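Long-range contacts in PCF11 (Saccharomyces cerevisiae, PDB 2BF0), which binds the C-terminal domain of RNA polymerase II through its CID and probably acts in pre-mRNA 3'-end processing and transcription termination: residues D16-L21 with V50-S55; P30-L35 with F69-S74; Y83-S88 with L127-A132; R97-V102 with Q138-A143. One frame throughout, in Å; residues are numbered along the deposited sequence.

In the fold
From the N terminus, contact 1 brings helix 14-22 against helix 48-59 and closes a loop that contains helix 29-41. Contact 2 opens inside that loop and closes beyond it, joining helix 29-41 to helix 65-78, so the two cross; Ile20 packs on Ile31, and Ile53 on Leu72, where the two contacts meet. Contacts 3 and 4 come after both, and cross each other. Both start on helix 83-101: its first turn meets the 127-132 loop, its last turns meet the C-terminal helix 132-142. Phe87 of contact 3 touches Val50 of contact 1 and Leu72 of contact 2, and Phe69 of contact 2 touches Thr98 of contact 4.

Contact 1: residues D16-L21 with V50-S55; sequences DFNSIL and VDAIES
The ring of Phe17 has the methyl of Ala52 at its edge, near the ring plane, with CD2 4.1 Å from Ala52 CB. Ile53 reaches the same ring obliquely, its CD1 4.0 Å from Phe17 CZ, the two side chains crossing at about a right angle. Phe49, one turn before Ile53, stacks with the ring. The flat amide of Asn18 also meets the Ala52 methyl, most closely through OD1, 3.4 Å from Ala52 CB, while ND2 makes a weak hydrogen bond back to Val14 O. Leu21, with CG anti to the backbone N (chi1 179°), extends across the gap: CD2 rests on the Ala52 carbonyl, 3.2 Å from Ala52 O, and CD1 touches Ile53 CD1 at 4.0 Å. Trimming Phe17 to an alanine would probably open a gap beside Ile53 CD1 and leave Phe49 without its stacking partner. The two helix segments run nearly parallel, 21° apart with axes 10.2 Å from each other. Phe17 also lies on Leu35 and Leu38 of helix 29-41, and Ile53 on Ala71 and Leu72 of helix 65-78, so this buried contact is flanked by two further helices of the all-helical CID.

Contact 2: residues P30-L35 with F69-S74; sequences PIITTL and FYALDS
Ile32 carries most of the apolar contact, spreading its branches over three residues of the facing helix. Ile32 CD1 presses on the first carbon of the tyrosine side chain, 3.6 Å from Tyr70 CB, while the phenol ring leads off toward Lys109 and Met113 of helix 104-118. CG1 lies over Ala71, and Ile32 CG2, the branch anti to the backbone N, turns to Ser74, 3.7 Å from Ser74 CB. One turn along, Leu35 CD1 meets Ala71 CB at 4.0 Å. The small alanine lets the helices approach to 9.2 Å between segment axes at an angle of 45°, with the Ile32 and Ala71 CA atoms 5.2 Å apart. In the right-handed superhelix of CID domains, helix 29-41 here packs on helix 65-78, the next but one in the chain. Among the polar groups, Ser74 OG hydrogen-bonds to Thr36 OG1 and to Asn78 OD1, so the serine offers its CB to Ile32 while its hydroxyl is engaged. Within helix 29-41, clear of helix 65-78, Pro30 O accepts from both the backbone N of Thr34 and its hydroxyl, with Thr34 OG1 3.1 Å from Pro30 O and well above the carbonyl plane.

Contact 3: residues Y83-S88 with L127-A132; sequences YTIYFS and LFEGSA
Thr84 O, against which the edge of Phe128 lies, accepts two hydrogen bonds from Ser88: one from the backbone N and one from the hydroxyl, with Ser88 OG 3.0 Å from Thr84 O. The two donors come from opposite faces of the carbonyl plane, and the hydroxyl is tilted 35° from it. This is the first turn of helix 83-101, and in this all-helical CID fold it is covered by the loop that leads from helix 104-118 into helix 132-142. The Phe128 ring approaches edge-on, its CD2 3.5 Å from Thr84 O, with Ser88 OG also near the ring plane. Phe128 CE2 reaches Phe87 CB at 4.0 Å, and Trp117 packs edge-to-face with the same ring. The methyl of Thr84 meets the backbone of the loop, Thr84 CG2 3.2 Å from Leu127 O, and the side chains of Leu127 and Thr84 cross at about a right angle. Ala132, where the next helix begins, sets its CB 3.7 Å from Ser88 O. Glu129 has CG between its backbone N and carbonyl carbon (chi1 66°), then runs extended to lay its carboxylate by an isoleucine methyl, with OE2 3.3 Å from Ile85 CD1.

Contact 4: residues R97-V102 with Q138-A143; sequences RTYLLV and QFLIKA. With CA (calcium ion), chain B.
Tyr99 and Phe139 form a T-shaped pair, the edge of Phe139 pointing at a face of Tyr99. The ring centroids are 5.2 Å apart and the planes stand at 83°. Phe139 CE2 sits over the rim of the tyrosine face, and its neighbour CZ is 3.6 Å from Tyr99 CD2. Both rings reach into the gap because each has its CG anti to the backbone N (chi1 -170° for Tyr99, 167° for Phe139), which lets them span helix segments whose axes lie 12.2 Å apart. Leu140 follows the alternative course: with CG anti to its carbonyl carbon, beside the backbone N, it brings CD2 obliquely to the phenol ring, 3.5 Å from Tyr99 CE1. Leu100 CD2 lies at the edge of Phe139, 4.1 Å from Phe139 CZ and near the ring plane. In this helical CID fold the contact ties the end of helix 83-101 to the last helix of the chain, 132-142, at the surface of the domain. Replacing Tyr99 with an alanine would probably leave the Phe139 edge without its aromatic face and open a gap beside the Leu140 methyl. The helix end also binds a calcium ion: Leu140 O and Ala143 O, the latter from the C-terminal carboxylate, each lie 2.2 Å from the metal. The Ala143 methyl, meanwhile, packs on one face of Phe139, offset toward the ring's rim.

Contact 1: residues D16-L21 with V50-S55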
loop_
_atom_site.group_PDB
_atom_site.type_symbol
_atom_site.label_atom_id
_atom_site.label_comp_id
_atom_site.label_asym_id
_atom_site.label_seq_id
_atom_site.Cartn_x
_atom_site.Cartn_y
_atom_site.Cartn_z
ATOM N N ASP A 16 -6.188 -13.414 -11.991
ATOM C CA ASP A 16 -6.752 -12.160 -12.457
ATOM C C ASP A 16 -6.192 -11.014 -11.619
ATOM O O ASP A 16 -5.640 -10.061 -12.180
ATOM C CB ASP A 16 -8.283 -12.195 -12.409
ATOM C CG ASP A 16 -8.882 -12.887 -13.623
ATOM O OD1 ASP A 16 -8.121 -13.325 -14.492
ATOM O OD2 ASP A 16 -10.100 -13.053 -13.796
ATOM N N PHE A 17 -6.303 -11.127 -10.288
ATOM C CA PHE A 17 -5.782 -10.091 -9.384
ATOM C C PHE A 17 -4.370 -9.755 -9.808
ATOM O O PHE A 17 -4.012 -8.586 -9.910
ATOM C CB PHE A 17 -5.806 -10.526 -7.915
ATOM C CG PHE A 17 -5.516 -9.407 -6.937
ATOM C CD1 PHE A 17 -6.550 -8.673 -6.370
ATOM C CD2 PHE A 17 -4.209 -9.108 -6.562
ATOM C CE1 PHE A 17 -6.285 -7.657 -5.467
ATOM C CE2 PHE A 17 -3.942 -8.102 -5.659
ATOM C CZ PHE A 17 -4.974 -7.373 -5.113
ATOM N N ASN A 18 -3.570 -10.783 -10.084
ATOM C CA ASN A 18 -2.190 -10.550 -10.498
ATOM C C ASN A 18 -2.013 -9.851 -11.837
ATOM O O ASN A 18 -1.174 -8.969 -11.962
ATOM C CB ASN A 18 -1.357 -11.827 -10.459
ATOM C CG ASN A 18 -0.660 -12.020 -9.128
ATOM O OD1 ASN A 18 0.206 -11.228 -8.756
ATOM N ND2 ASN A 18 -1.042 -13.072 -8.397
ATOM N N SER A 19 -2.796 -10.214 -12.840
ATOM C CA SER A 19 -2.580 -9.586 -14.133
ATOM C C SER A 19 -3.122 -8.177 -14.119
ATOM O O SER A 19 -2.519 -7.282 -14.695
ATOM C CB SER A 19 -3.203 -10.393 -15.273
ATOM O OG SER A 19 -3.228 -11.767 -14.946
ATOM N N ILE A 20 -4.255 -7.960 -13.464
ATOM C CA ILE A 20 -4.775 -6.605 -13.423
ATOM C C ILE A 20 -3.712 -5.710 -12.795
ATOM O O ILE A 20 -3.476 -4.599 -13.265
ATOM C CB ILE A 20 -6.127 -6.526 -12.681
ATOM C CG1 ILE A 20 -6.304 -5.163 -12.026
ATOM C CG2 ILE A 20 -6.236 -7.593 -11.621
ATOM C CD1 ILE A 20 -7.355 -4.312 -12.681
ATOM N N LEU A 21 -3.050 -6.238 -11.763
ATOM C CA LEU A 21 -1.993 -5.547 -11.018
ATOM C C LEU A 21 -0.733 -5.283 -11.860
ATOM O O LEU A 21 0.068 -4.397 -11.548
ATOM C CB LEU A 21 -1.642 -6.343 -9.754
ATOM C CG LEU A 21 -0.548 -5.793 -8.849
ATOM C CD1 LEU A 21 -0.936 -4.398 -8.362
ATOM C CD2 LEU A 21 -0.276 -6.738 -7.673
ATOM N N VAL A 50 -2.179 -9.623 -0.609
ATOM C CA VAL A 50 -1.119 -8.884 0.065
ATOM C C VAL A 50 0.212 -9.330 -0.530
ATOM O O VAL A 50 1.053 -8.511 -0.897
ATOM C CB VAL A 50 -1.093 -9.175 1.562
ATOM C CG1 VAL A 50 0.196 -8.673 2.172
ATOM C CG2 VAL A 50 -2.306 -8.562 2.265
ATOM N N ASP A 51 0.389 -10.635 -0.664
ATOM C CA ASP A 51 1.608 -11.151 -1.262
ATOM C C ASP A 51 1.826 -10.501 -2.613
ATOM O O ASP A 51 2.938 -10.108 -2.960
ATOM C CB ASP A 51 1.521 -12.665 -1.503
ATOM C CG ASP A 51 1.857 -13.482 -0.268
ATOM O OD1 ASP A 51 2.262 -12.899 0.761
ATOM O OD2 ASP A 51 1.738 -14.729 -0.248
ATOM N N ALA A 52 0.766 -10.435 -3.401
ATOM C CA ALA A 52 0.863 -9.915 -4.762
ATOM C C ALA A 52 1.135 -8.401 -4.832
ATOM O O ALA A 52 1.921 -7.954 -5.672
ATOM C CB ALA A 52 -0.392 -10.268 -5.564
ATOM N N ILE A 53 0.473 -7.619 -3.982
ATOM C CA ILE A 53 0.719 -6.176 -3.931
ATOM C C ILE A 53 2.162 -5.895 -3.474
ATOM O O ILE A 53 2.843 -5.024 -4.036
ATOM C CB ILE A 53 -0.255 -5.480 -2.952
ATOM C CG1 ILE A 53 -1.715 -5.582 -3.413
ATOM C CG2 ILE A 53 0.171 -4.021 -2.691
ATOM C CD1 ILE A 53 -2.083 -4.683 -4.537
ATOM N N GLU A 54 2.622 -6.623 -2.455
ATOM C CA GLU A 54 3.973 -6.415 -1.911
ATOM C C GLU A 54 5.012 -6.772 -2.948
ATOM O O GLU A 54 6.004 -6.050 -3.127
ATOM C CB GLU A 54 4.205 -7.205 -0.623
ATOM C CG GLU A 54 3.210 -6.866 0.484
ATOM C CD GLU A 54 3.709 -7.174 1.892
ATOM O OE1 GLU A 54 4.727 -7.882 2.039
ATOM O OE2 GLU A 54 3.075 -6.697 2.867
ATOM N N SER A 55 4.759 -7.867 -3.665
ATOM C CA SER A 55 5.675 -8.301 -4.699
ATOM C C SER A 55 5.799 -7.191 -5.733
ATOM O O SER A 55 6.903 -6.823 -6.152
ATOM C CB SER A 55 5.168 -9.590 -5.347
ATOM O OG SER A 55 6.154 -10.162 -6.183
#

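Contact 2: residues P30-L35 with F69-S74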
loop_
_atom_site.group_PDB
_atom_site.type_symbol
_atom_site.label_atom_id
_atom_site.label_comp_id
_atom_site.label_asym_id
_atom_site.label_seq_id
_atom_site.Cartn_x
_atom_site.Cartn_y
_atom_site.Cartn_z
ATOM N N PRO A 30 -9.983 3.166 -11.857
ATOM C CA PRO A 30 -10.701 1.927 -12.175
ATOM C C PRO A 30 -9.995 0.683 -11.671
ATOM O O PRO A 30 -10.606 -0.156 -11.017
ATOM C CB PRO A 30 -10.716 1.905 -13.717
ATOM C CG PRO A 30 -10.670 3.357 -14.108
ATOM C CD PRO A 30 -9.795 4.024 -13.048
ATOM N N ILE A 31 -8.720 0.556 -12.013
ATOM C CA ILE A 31 -7.963 -0.609 -11.642
ATOM C C ILE A 31 -7.889 -0.681 -10.128
ATOM O O ILE A 31 -8.178 -1.724 -9.525
ATOM C CB ILE A 31 -6.570 -0.561 -12.286
ATOM C CG1 ILE A 31 -6.654 -0.868 -13.785
ATOM C CG2 ILE A 31 -5.597 -1.512 -11.583
ATOM C CD1 ILE A 31 -5.345 -0.576 -14.554
ATOM N N ILE A 32 -7.561 0.436 -9.499
ATOM C CA ILE A 32 -7.476 0.425 -8.049
ATOM C C ILE A 32 -8.806 -0.001 -7.456
ATOM O O ILE A 32 -8.863 -0.852 -6.557
ATOM C CB ILE A 32 -6.992 1.788 -7.515
ATOM C CG1 ILE A 32 -5.486 1.902 -7.758
ATOM C CG2 ILE A 32 -7.306 1.935 -6.018
ATOM C CD1 ILE A 32 -4.928 3.268 -7.524
ATOM N N THR A 33 -9.884 0.581 -7.964
ATOM C CA THR A 33 -11.211 0.249 -7.474
ATOM C C THR A 33 -11.465 -1.222 -7.698
ATOM O O THR A 33 -12.030 -1.892 -6.835
ATOM C CB THR A 33 -12.277 1.092 -8.190
ATOM O OG1 THR A 33 -12.194 2.436 -7.708
ATOM C CG2 THR A 33 -13.678 0.676 -7.782
ATOM N N THR A 34 -11.009 -1.738 -8.836
ATOM C CA THR A 34 -11.237 -3.144 -9.161
ATOM C C THR A 34 -10.492 -4.057 -8.199
ATOM O O THR A 34 -11.070 -4.998 -7.663
ATOM C CB THR A 34 -10.820 -3.437 -10.594
ATOM O OG1 THR A 34 -11.852 -3.002 -11.482
ATOM C CG2 THR A 34 -10.742 -4.946 -10.838
ATOM N N LEU A 35 -9.215 -3.782 -7.968
ATOM C CA LEU A 35 -8.435 -4.611 -7.056
ATOM C C LEU A 35 -9.065 -4.617 -5.663
ATOM O O LEU A 35 -9.089 -5.658 -4.997
ATOM C CB LEU A 35 -6.985 -4.137 -6.986
ATOM C CG LEU A 35 -6.125 -4.285 -8.256
ATOM C CD1 LEU A 35 -4.924 -3.337 -8.236
ATOM C CD2 LEU A 35 -5.674 -5.706 -8.436
ATOM N N PHE A 69 1.280 1.193 -4.156
ATOM C CA PHE A 69 1.045 1.642 -2.782
ATOM C C PHE A 69 -0.361 2.250 -2.675
ATOM O O PHE A 69 -1.047 2.118 -1.660
ATOM C CB PHE A 69 2.122 2.622 -2.304
ATOM C CG PHE A 69 3.106 2.026 -1.319
ATOM C CD1 PHE A 69 4.415 1.781 -1.676
ATOM C CD2 PHE A 69 2.704 1.720 -0.027
ATOM C CE1 PHE A 69 5.321 1.245 -0.766
ATOM C CE2 PHE A 69 3.595 1.192 0.886
ATOM C CZ PHE A 69 4.905 0.958 0.518
ATOM N N TYR A 70 -0.822 2.872 -3.748
ATOM C CA TYR A 70 -2.184 3.399 -3.757
ATOM C C TYR A 70 -3.198 2.288 -3.604
ATOM O O TYR A 70 -4.125 2.398 -2.810
ATOM C CB TYR A 70 -2.424 4.201 -5.038
ATOM C CG TYR A 70 -1.821 5.596 -4.984
ATOM C CD1 TYR A 70 -1.777 6.409 -6.110
ATOM C CD2 TYR A 70 -1.299 6.100 -3.795
ATOM C CE1 TYR A 70 -1.242 7.697 -6.045
ATOM C CE2 TYR A 70 -0.758 7.375 -3.725
ATOM C CZ TYR A 70 -0.737 8.168 -4.842
ATOM O OH TYR A 70 -0.206 9.429 -4.728
ATOM N N ALA A 71 -2.996 1.215 -4.356
ATOM C CA ALA A 71 -3.864 0.057 -4.314
ATOM C C ALA A 71 -3.833 -0.494 -2.889
ATOM O O ALA A 71 -4.884 -0.813 -2.317
ATOM C CB ALA A 71 -3.395 -0.994 -5.319
ATOM N N LEU A 72 -2.627 -0.597 -2.327
ATOM C CA LEU A 72 -2.481 -1.048 -0.936
ATOM C C LEU A 72 -3.273 -0.124 0.006
ATOM O O LEU A 72 -3.985 -0.588 0.895
ATOM C CB LEU A 72 -0.994 -1.128 -0.539
ATOM C CG LEU A 72 -0.518 -1.550 0.864
ATOM C CD1 LEU A 72 0.975 -1.772 0.888
ATOM C CD2 LEU A 72 -0.875 -0.500 1.905
ATOM N N ASP A 73 -3.162 1.183 -0.234
ATOM C CA ASP A 73 -3.836 2.165 0.590
ATOM C C ASP A 73 -5.338 1.951 0.553
ATOM O O ASP A 73 -5.969 1.766 1.594
ATOM C CB ASP A 73 -3.510 3.581 0.118
ATOM C CG ASP A 73 -4.068 4.648 1.041
ATOM O OD1 ASP A 73 -4.917 5.447 0.589
ATOM O OD2 ASP A 73 -3.714 4.765 2.234
ATOM N N SER A 74 -5.907 1.943 -0.649
ATOM C CA SER A 74 -7.351 1.766 -0.833
ATOM C C SER A 74 -7.961 0.512 -0.159
ATOM O O SER A 74 -9.029 0.560 0.453
ATOM C CB SER A 74 -7.700 1.706 -2.323
ATOM O OG SER A 74 -9.068 1.386 -2.502
#

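Contact 3: residues Y83-S88 with L127-A132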
loop_
_atom_site.group_PDB
_atom_site.type_symbol
_atom_site.label_atom_id
_atom_site.label_comp_id
_atom_site.label_asym_id
_atom_site.label_seq_id
_atom_site.Cartn_x
_atom_site.Cartn_y
_atom_site.Cartn_z
ATOM N N TYR A 83 -6.700 -7.032 6.095
ATOM C CA TYR A 83 -5.614 -6.494 5.279
ATOM C C TYR A 83 -4.680 -5.539 6.030
ATOM O O TYR A 83 -3.452 -5.623 5.876
ATOM C CB TYR A 83 -6.153 -5.850 3.995
ATOM C CG TYR A 83 -6.808 -6.838 3.072
ATOM C CD1 TYR A 83 -8.178 -7.022 3.080
ATOM C CD2 TYR A 83 -6.047 -7.603 2.200
ATOM C CE1 TYR A 83 -8.781 -7.924 2.225
ATOM C CE2 TYR A 83 -6.637 -8.502 1.342
ATOM C CZ TYR A 83 -7.997 -8.662 1.363
ATOM O OH TYR A 83 -8.561 -9.556 0.497
ATOM N N THR A 84 -5.256 -4.643 6.826
ATOM C CA THR A 84 -4.469 -3.733 7.660
ATOM C C THR A 84 -3.453 -4.528 8.475
ATOM O O THR A 84 -2.265 -4.196 8.493
ATOM C CB THR A 84 -5.374 -2.928 8.622
ATOM O OG1 THR A 84 -6.475 -3.744 9.034
ATOM C CG2 THR A 84 -6.057 -1.780 7.893
ATOM N N ILE A 85 -3.918 -5.570 9.155
ATOM C CA ILE A 85 -3.029 -6.421 9.939
ATOM C C ILE A 85 -1.976 -7.081 9.075
ATOM O O ILE A 85 -0.802 -7.061 9.408
ATOM C CB ILE A 85 -3.811 -7.509 10.694
ATOM C CG1 ILE A 85 -4.921 -6.875 11.521
ATOM C CG2 ILE A 85 -2.887 -8.262 11.649
ATOM C CD1 ILE A 85 -4.374 -5.988 12.621
ATOM N N TYR A 86 -2.389 -7.655 7.952
ATOM C CA TYR A 86 -1.449 -8.350 7.099
ATOM C C TYR A 86 -0.391 -7.400 6.530
ATOM O O TYR A 86 0.804 -7.706 6.583
ATOM C CB TYR A 86 -2.161 -9.133 5.981
ATOM C CG TYR A 86 -3.016 -10.285 6.493
ATOM C CD1 TYR A 86 -3.612 -11.198 5.629
ATOM C CD2 TYR A 86 -3.226 -10.447 7.857
ATOM C CE1 TYR A 86 -4.391 -12.248 6.120
ATOM C CE2 TYR A 86 -3.996 -11.472 8.352
ATOM C CZ TYR A 86 -4.576 -12.372 7.491
ATOM O OH TYR A 86 -5.336 -13.377 8.050
ATOM N N PHE A 87 -0.821 -6.256 5.996
ATOM C CA PHE A 87 0.115 -5.316 5.379
ATOM C C PHE A 87 1.081 -4.692 6.394
ATOM O O PHE A 87 2.209 -4.361 6.039
ATOM C CB PHE A 87 -0.623 -4.214 4.616
ATOM C CG PHE A 87 -1.047 -4.599 3.233
ATOM C CD1 PHE A 87 -2.369 -4.490 2.851
ATOM C CD2 PHE A 87 -0.127 -5.027 2.304
ATOM C CE1 PHE A 87 -2.759 -4.807 1.561
ATOM C CE2 PHE A 87 -0.515 -5.340 1.024
ATOM C CZ PHE A 87 -1.833 -5.229 0.658
ATOM N N SER A 88 0.617 -4.527 7.639
ATOM C CA SER A 88 1.420 -4.017 8.756
ATOM C C SER A 88 2.795 -4.641 8.874
ATOM O O SER A 88 3.777 -3.961 9.185
ATOM C CB SER A 88 0.720 -4.323 10.079
ATOM O OG SER A 88 -0.206 -3.315 10.427
ATOM N N LEU A 127 -4.590 3.529 11.099
ATOM C CA LEU A 127 -5.024 2.585 10.086
ATOM C C LEU A 127 -4.236 1.306 10.255
ATOM O O LEU A 127 -4.701 0.218 9.924
ATOM C CB LEU A 127 -4.740 3.159 8.702
ATOM C CG LEU A 127 -5.177 2.259 7.548
ATOM C CD1 LEU A 127 -6.692 2.112 7.582
ATOM C CD2 LEU A 127 -4.701 2.803 6.199
ATOM N N PHE A 128 -3.025 1.468 10.767
ATOM C CA PHE A 128 -2.123 0.367 11.012
ATOM C C PHE A 128 -1.768 0.394 12.492
ATOM O O PHE A 128 -1.449 1.449 13.051
ATOM C CB PHE A 128 -0.873 0.529 10.159
ATOM C CG PHE A 128 -1.123 0.402 8.685
ATOM C CD1 PHE A 128 -1.087 1.516 7.856
ATOM C CD2 PHE A 128 -1.374 -0.840 8.121
ATOM C CE1 PHE A 128 -1.310 1.396 6.483
ATOM C CE2 PHE A 128 -1.602 -0.971 6.760
ATOM C CZ PHE A 128 -1.577 0.149 5.940
ATOM N N GLU A 129 -1.886 -0.749 13.149
ATOM C CA GLU A 129 -1.484 -0.838 14.539
ATOM C C GLU A 129 -0.141 -1.548 14.584
ATOM O O GLU A 129 0.283 -2.149 13.595
ATOM C CB GLU A 129 -2.537 -1.550 15.389
ATOM C CG GLU A 129 -2.773 -3.022 15.086
ATOM C CD GLU A 129 -3.896 -3.582 15.949
ATOM O OE1 GLU A 129 -4.124 -2.994 17.030
ATOM O OE2 GLU A 129 -4.557 -4.582 15.554
ATOM N N GLY A 130 0.540 -1.481 15.723
ATOM C CA GLY A 130 1.861 -2.071 15.802
ATOM C C GLY A 130 2.930 -1.020 15.556
ATOM O O GLY A 130 2.672 0.173 15.633
ATOM N N SER A 131 4.133 -1.455 15.229
ATOM C CA SER A 131 5.252 -0.530 15.171
ATOM C C SER A 131 5.463 0.087 13.783
ATOM O O SER A 131 6.280 0.987 13.617
ATOM C CB SER A 131 6.515 -1.282 15.578
ATOM O OG SER A 131 6.709 -2.381 14.689
ATOM N N ALA A 132 4.723 -0.373 12.788
ATOM C CA ALA A 132 4.985 0.090 11.434
ATOM C C ALA A 132 5.036 1.608 11.275
ATOM O O ALA A 132 5.980 2.137 10.689
ATOM C CB ALA A 132 4.008 -0.513 10.459
#

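Contact 4: residues R97-V102 with Q138-A143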
loop_
_atom_site.group_PDB
_atom_site.type_symbol
_atom_site.label_atom_id
_atom_site.label_comp_id
_atom_site.label_asym_id
_atom_site.label_seq_id
_atom_site.Cartn_x
_atom_site.Cartn_y
_atom_site.Cartn_z
ATOM N N ARG A 97 12.377 1.189 1.526
ATOM C CA ARG A 97 13.062 0.897 0.279
ATOM C C ARG A 97 12.508 1.714 -0.895
ATOM O O ARG A 97 13.263 2.186 -1.755
ATOM C CB ARG A 97 12.979 -0.597 -0.078
ATOM C CG ARG A 97 13.684 -0.940 -1.387
ATOM C CD ARG A 97 13.383 -2.348 -1.963
ATOM N NE ARG A 97 13.837 -2.559 -3.352
ATOM C CZ ARG A 97 13.761 -3.725 -3.984
ATOM N NH1 ARG A 97 13.257 -4.777 -3.357
ATOM N NH2 ARG A 97 14.181 -3.848 -5.245
ATOM N N THR A 98 11.189 1.866 -0.927
ATOM C CA THR A 98 10.536 2.591 -2.004
ATOM C C THR A 98 10.990 4.023 -1.939
ATOM O O THR A 98 11.432 4.589 -2.942
ATOM C CB THR A 98 9.019 2.514 -1.818
ATOM O OG1 THR A 98 8.596 1.158 -2.012
ATOM C CG2 THR A 98 8.290 3.331 -2.881
ATOM N N TYR A 99 10.887 4.607 -0.751
ATOM C CA TYR A 99 11.351 5.987 -0.536
ATOM C C TYR A 99 12.776 6.205 -1.036
ATOM O O TYR A 99 13.062 7.208 -1.703
ATOM C CB TYR A 99 11.296 6.324 0.956
ATOM C CG TYR A 99 11.519 7.773 1.335
ATOM C CD1 TYR A 99 10.443 8.599 1.591
ATOM C CD2 TYR A 99 12.808 8.299 1.526
ATOM C CE1 TYR A 99 10.620 9.909 1.974
ATOM C CE2 TYR A 99 12.987 9.634 1.934
ATOM C CZ TYR A 99 11.880 10.420 2.150
ATOM O OH TYR A 99 11.963 11.731 2.561
ATOM N N LEU A 100 13.669 5.278 -0.718
ATOM C CA LEU A 100 15.070 5.433 -1.110
ATOM C C LEU A 100 15.316 5.256 -2.600
ATOM O O LEU A 100 16.395 5.601 -3.098
ATOM C CB LEU A 100 15.955 4.446 -0.364
ATOM C CG LEU A 100 15.998 4.701 1.147
ATOM C CD1 LEU A 100 16.710 3.538 1.811
ATOM C CD2 LEU A 100 16.697 6.025 1.450
ATOM N N LEU A 101 14.318 4.728 -3.306
ATOM C CA LEU A 101 14.501 4.400 -4.709
ATOM C C LEU A 101 13.838 5.369 -5.683
ATOM O O LEU A 101 14.037 5.230 -6.874
ATOM C CB LEU A 101 13.995 2.980 -5.004
ATOM C CG LEU A 101 14.726 1.768 -4.432
ATOM C CD1 LEU A 101 13.963 0.485 -4.776
ATOM C CD2 LEU A 101 16.163 1.675 -4.887
ATOM N N VAL A 102 13.060 6.329 -5.176
ATOM C CA VAL A 102 12.301 7.231 -6.039
ATOM C C VAL A 102 12.723 8.699 -5.946
ATOM O O VAL A 102 13.352 9.099 -4.962
ATOM C CB VAL A 102 10.783 7.172 -5.705
ATOM C CG1 VAL A 102 10.232 5.770 -5.866
ATOM C CG2 VAL A 102 10.498 7.671 -4.269
ATOM N N GLN A 138 10.077 7.725 12.408
ATOM C CA GLN A 138 11.458 7.863 12.848
ATOM C C GLN A 138 12.378 7.845 11.634
ATOM O O GLN A 138 13.321 8.623 11.569
ATOM C CB GLN A 138 11.825 6.791 13.892
ATOM C CG GLN A 138 11.049 6.918 15.182
ATOM C CD GLN A 138 11.275 8.261 15.850
ATOM O OE1 GLN A 138 12.354 8.835 15.738
ATOM N NE2 GLN A 138 10.260 8.770 16.542
ATOM N N PHE A 139 12.084 6.989 10.659
ATOM C CA PHE A 139 12.839 6.997 9.402
ATOM C C PHE A 139 12.730 8.344 8.689
ATOM O O PHE A 139 13.707 8.863 8.190
ATOM C CB PHE A 139 12.333 5.915 8.449
ATOM C CG PHE A 139 12.839 6.061 7.028
ATOM C CD1 PHE A 139 14.163 5.781 6.708
ATOM C CD2 PHE A 139 11.992 6.451 6.019
ATOM C CE1 PHE A 139 14.633 5.890 5.375
ATOM C CE2 PHE A 139 12.439 6.560 4.692
ATOM C CZ PHE A 139 13.759 6.286 4.367
ATOM N N LEU A 140 11.532 8.900 8.619
ATOM C CA LEU A 140 11.361 10.172 7.927
ATOM C C LEU A 140 12.074 11.295 8.670
ATOM O O LEU A 140 12.578 12.228 8.068
ATOM C CB LEU A 140 9.882 10.502 7.727
ATOM C CG LEU A 140 9.167 9.642 6.680
ATOM C CD1 LEU A 140 7.721 10.090 6.520
ATOM C CD2 LEU A 140 9.900 9.684 5.345
ATOM N N ILE A 141 12.137 11.181 9.985
ATOM C CA ILE A 141 12.797 12.192 10.787
ATOM C C ILE A 141 14.284 12.268 10.445
ATOM O O ILE A 141 14.818 13.350 10.203
ATOM C CB ILE A 141 12.550 11.906 12.287
ATOM C CG1 ILE A 141 11.135 12.349 12.648
ATOM C CG2 ILE A 141 13.587 12.592 13.159
ATOM C CD1 ILE A 141 10.671 11.900 14.012
ATOM N N LYS A 142 14.917 11.101 10.373
ATOM C CA LYS A 142 16.343 10.978 10.100
ATOM C C LYS A 142 16.712 11.142 8.622
ATOM O O LYS A 142 17.872 11.365 8.307
ATOM C CB LYS A 142 16.848 9.588 10.543
ATOM C CG LYS A 142 17.033 9.358 12.073
ATOM C CD LYS A 142 17.567 7.930 12.325
ATOM C CE LYS A 142 17.654 7.586 13.824
ATOM N NZ LYS A 142 18.340 6.274 14.095
ATOM N N ALA A 143 15.748 11.009 7.714
ATOM C CA ALA A 143 16.088 10.945 6.295
ATOM C C ALA A 143 15.697 12.175 5.495
ATOM O O ALA A 143 14.533 12.578 5.577
ATOM C CB ALA A 143 15.481 9.695 5.658
ATOM O OXT ALA A 143 16.556 12.725 4.782
HETATM CA CA CA B . 12.939 13.801 6.532
#